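Side-chain contact in glucose-6-phosphate dehydrogenase (Trypanosoma cruzi, PDB 5AQ1), which oxidises glucose 6-phosphate with NADP+ as acceptor, yielding NADPH in the first step of the pentose phosphate pathway: residues B[445-448]-B[449-453]. Sequence-based numbering, arbitrary orientation.
Sequences LIHE and ALLGN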
ATOM      1  N   LEU B 445     -23.326  25.357 -14.828  1.00 35.67           N
ATOM      2  CA  LEU B 445     -23.464  24.538 -16.033  1.00 35.15           C
ATOM      3  C   LEU B 445     -23.657  25.371 -17.295  1.00 34.91           C
ATOM      4  O   LEU B 445     -22.965  25.160 -18.290  1.00 35.32           O
ATOM      5  CB  LEU B 445     -24.603  23.525 -15.867  1.00 34.46           C
ATOM      6  CG  LEU B 445     -24.375  22.505 -14.742  1.00 34.27           C
ATOM      7  CD1 LEU B 445     -25.634  21.705 -14.474  1.00 34.62           C
ATOM      8  CD2 LEU B 445     -23.221  21.572 -15.067  1.00 34.02           C
ATOM      9  N   ILE B 446     -24.580  26.328 -17.248  1.00 35.32           N
ATOM     10  CA  ILE B 446     -24.795  27.242 -18.372  1.00 35.17           C
ATOM     11  C   ILE B 446     -23.492  27.974 -18.712  1.00 35.29           C
ATOM     12  O   ILE B 446     -23.137  28.105 -19.885  1.00 35.62           O
ATOM     13  CB  ILE B 446     -25.933  28.248 -18.080  1.00 35.55           C
ATOM     14  CG1 ILE B 446     -27.283  27.523 -18.088  1.00 35.41           C
ATOM     15  CG2 ILE B 446     -25.952  29.372 -19.111  1.00 36.20           C
ATOM     16  CD1 ILE B 446     -28.443  28.357 -17.589  1.00 35.95           C
ATOM     17  N   HIS B 447     -22.782  28.435 -17.683  1.00 35.18           N
ATOM     18  CA  HIS B 447     -21.489  29.102 -17.860  1.00 35.99           C
ATOM     19  C   HIS B 447     -20.476  28.202 -18.566  1.00 35.95           C
ATOM     20  O   HIS B 447     -19.764  28.647 -19.462  1.00 36.18           O
ATOM     21  CB  HIS B 447     -20.941  29.560 -16.503  1.00 36.73           C
ATOM     22  CG  HIS B 447     -19.574  30.168 -16.570  1.00 38.33           C
ATOM     23  ND1 HIS B 447     -19.274  31.239 -17.385  1.00 39.23           N
ATOM     24  CD2 HIS B 447     -18.430  29.864 -15.912  1.00 38.23           C
ATOM     25  CE1 HIS B 447     -18.002  31.563 -17.234  1.00 39.58           C
ATOM     26  NE2 HIS B 447     -17.468  30.744 -16.346  1.00 39.24           N
ATOM     27  N   GLU B 448     -20.424  26.938 -18.163  1.00 36.34           N
ATOM     28  CA  GLU B 448     -19.492  25.986 -18.760  1.00 37.53           C
ATOM     29  C   GLU B 448     -19.882  25.606 -20.198  1.00 37.84           C
ATOM     30  O   GLU B 448     -19.008  25.358 -21.034  1.00 37.63           O
ATOM     31  CB  GLU B 448     -19.365  24.744 -17.872  1.00 38.19           C
ATOM     32  CG  GLU B 448     -18.604  25.013 -16.582  1.00 39.38           C
ATOM     33  CD  GLU B 448     -18.834  23.960 -15.515  1.00 41.24           C
ATOM     34  OE1 GLU B 448     -19.143  22.803 -15.865  1.00 42.49           O
ATOM     35  OE2 GLU B 448     -18.703  24.290 -14.313  1.00 43.83           O
ATOM     36  N   ALA B 449     -21.184  25.566 -20.481  1.00 36.77           N
ATOM     37  CA  ALA B 449     -21.673  25.360 -21.848  1.00 36.40           C
ATOM     38  C   ALA B 449     -21.266  26.519 -22.764  1.00 36.79           C
ATOM     39  O   ALA B 449     -20.903  26.301 -23.921  1.00 37.48           O
ATOM     40  CB  ALA B 449     -23.184  25.187 -21.857  1.00 35.99           C
ATOM     41  N   LEU B 450     -21.316  27.742 -22.240  1.00 35.75           N
ATOM     42  CA  LEU B 450     -20.886  28.919 -22.995  1.00 36.24           C
ATOM     43  C   LEU B 450     -19.384  28.930 -23.234  1.00 36.15           C
ATOM     44  O   LEU B 450     -18.925  29.402 -24.272  1.00 36.16           O
ATOM     45  CB  LEU B 450     -21.301  30.207 -22.276  1.00 37.36           C
ATOM     46  CG  LEU B 450     -22.807  30.487 -22.239  1.00 37.95           C
ATOM     47  CD1 LEU B 450     -23.122  31.584 -21.235  1.00 38.62           C
ATOM     48  CD2 LEU B 450     -23.328  30.856 -23.622  1.00 38.49           C
ATOM     49  N   LEU B 451     -18.619  28.418 -22.273  1.00 36.18           N
ATOM     50  CA  LEU B 451     -17.172  28.294 -22.439  1.00 37.00           C
ATOM     51  C   LEU B 451     -16.789  27.125 -23.348  1.00 36.53           C
ATOM     52  O   LEU B 451     -15.666  27.069 -23.837  1.00 37.20           O
ATOM     53  CB  LEU B 451     -16.479  28.152 -21.081  1.00 38.08           C
ATOM     54  CG  LEU B 451     -16.512  29.384 -20.167  1.00 39.63           C
ATOM     55  CD1 LEU B 451     -15.864  29.055 -18.828  1.00 39.37           C
ATOM     56  CD2 LEU B 451     -15.842  30.593 -20.812  1.00 39.98           C
ATOM     57  N   GLY B 452     -17.711  26.190 -23.563  1.00 35.87           N
ATOM     58  CA  GLY B 452     -17.465  25.052 -24.443  1.00 35.66           C
ATOM     59  C   GLY B 452     -16.812  23.873 -23.743  1.00 35.08           C
ATOM     60  O   GLY B 452     -16.298  22.972 -24.405  1.00 34.35           O
ATOM     61  N   ASN B 453     -16.854  23.877 -22.409  1.00 34.87           N
ATOM     62  CA  ASN B 453     -16.300  22.808 -21.593  1.00 34.22           C
ATOM     63  C   ASN B 453     -17.355  21.740 -21.315  1.00 34.37           C
ATOM     64  O   ASN B 453     -18.313  21.977 -20.577  1.00 32.31           O
ATOM     65  CB  ASN B 453     -15.766  23.379 -20.278  1.00 34.85           C
ATOM     66  CG  ASN B 453     -15.157  22.321 -19.375  1.00 35.69           C
ATOM     67  OD1 ASN B 453     -15.064  21.150 -19.737  1.00 35.35           O
ATOM     68  ND2 ASN B 453     -14.739  22.736 -18.187  1.00 36.96           N
TER
HETATM   69  O   HOH W   1     -18.081  21.349 -17.956  1.00 30.65           O
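One turn beyond His447 on helix 441-451, Leu451 lies over one face of its ring with CG and the CD1 methyl, CD1 toward the NE2-CE1 side. Leu451 CG sits 4.2 Å from the centroid of the His447 ring and 23° off the normal, a CH-pi contact displaced toward the rim. The imidazole reaches it because CG of His447 is anti to the backbone N (chi1 176°), which swings the ring along the helix toward its C-terminal end. One position earlier, Ile446 and Leu450 run side by side, CG2 of Ile446 4.2 Å from CD1 of Leu450. The helix finishes here in a Schellman motif: Asn453 N bonds Glu448 O at 3.0 Å, Gly452 N makes a weak bond to Ala449 O, and Gly452, with phi 87°, turns the chain away. A water bridges the Glu448 carboxylate and the chain just past the helix, donating to Glu448 OE1 (2.8 Å) and to Asn453 O (2.7 Å). Asn456 ND2 also bonds OE1, while Asn453 OD1 is held by Thr455 OG1. Toward the Rossmann-fold coenzyme domain, Ile446 packs on Ala52, Leu53 and Leu56 of helix 43-58, Leu450 meets Leu145 of strand 143-148, and Arg176 NH1 bonds Ala449 O.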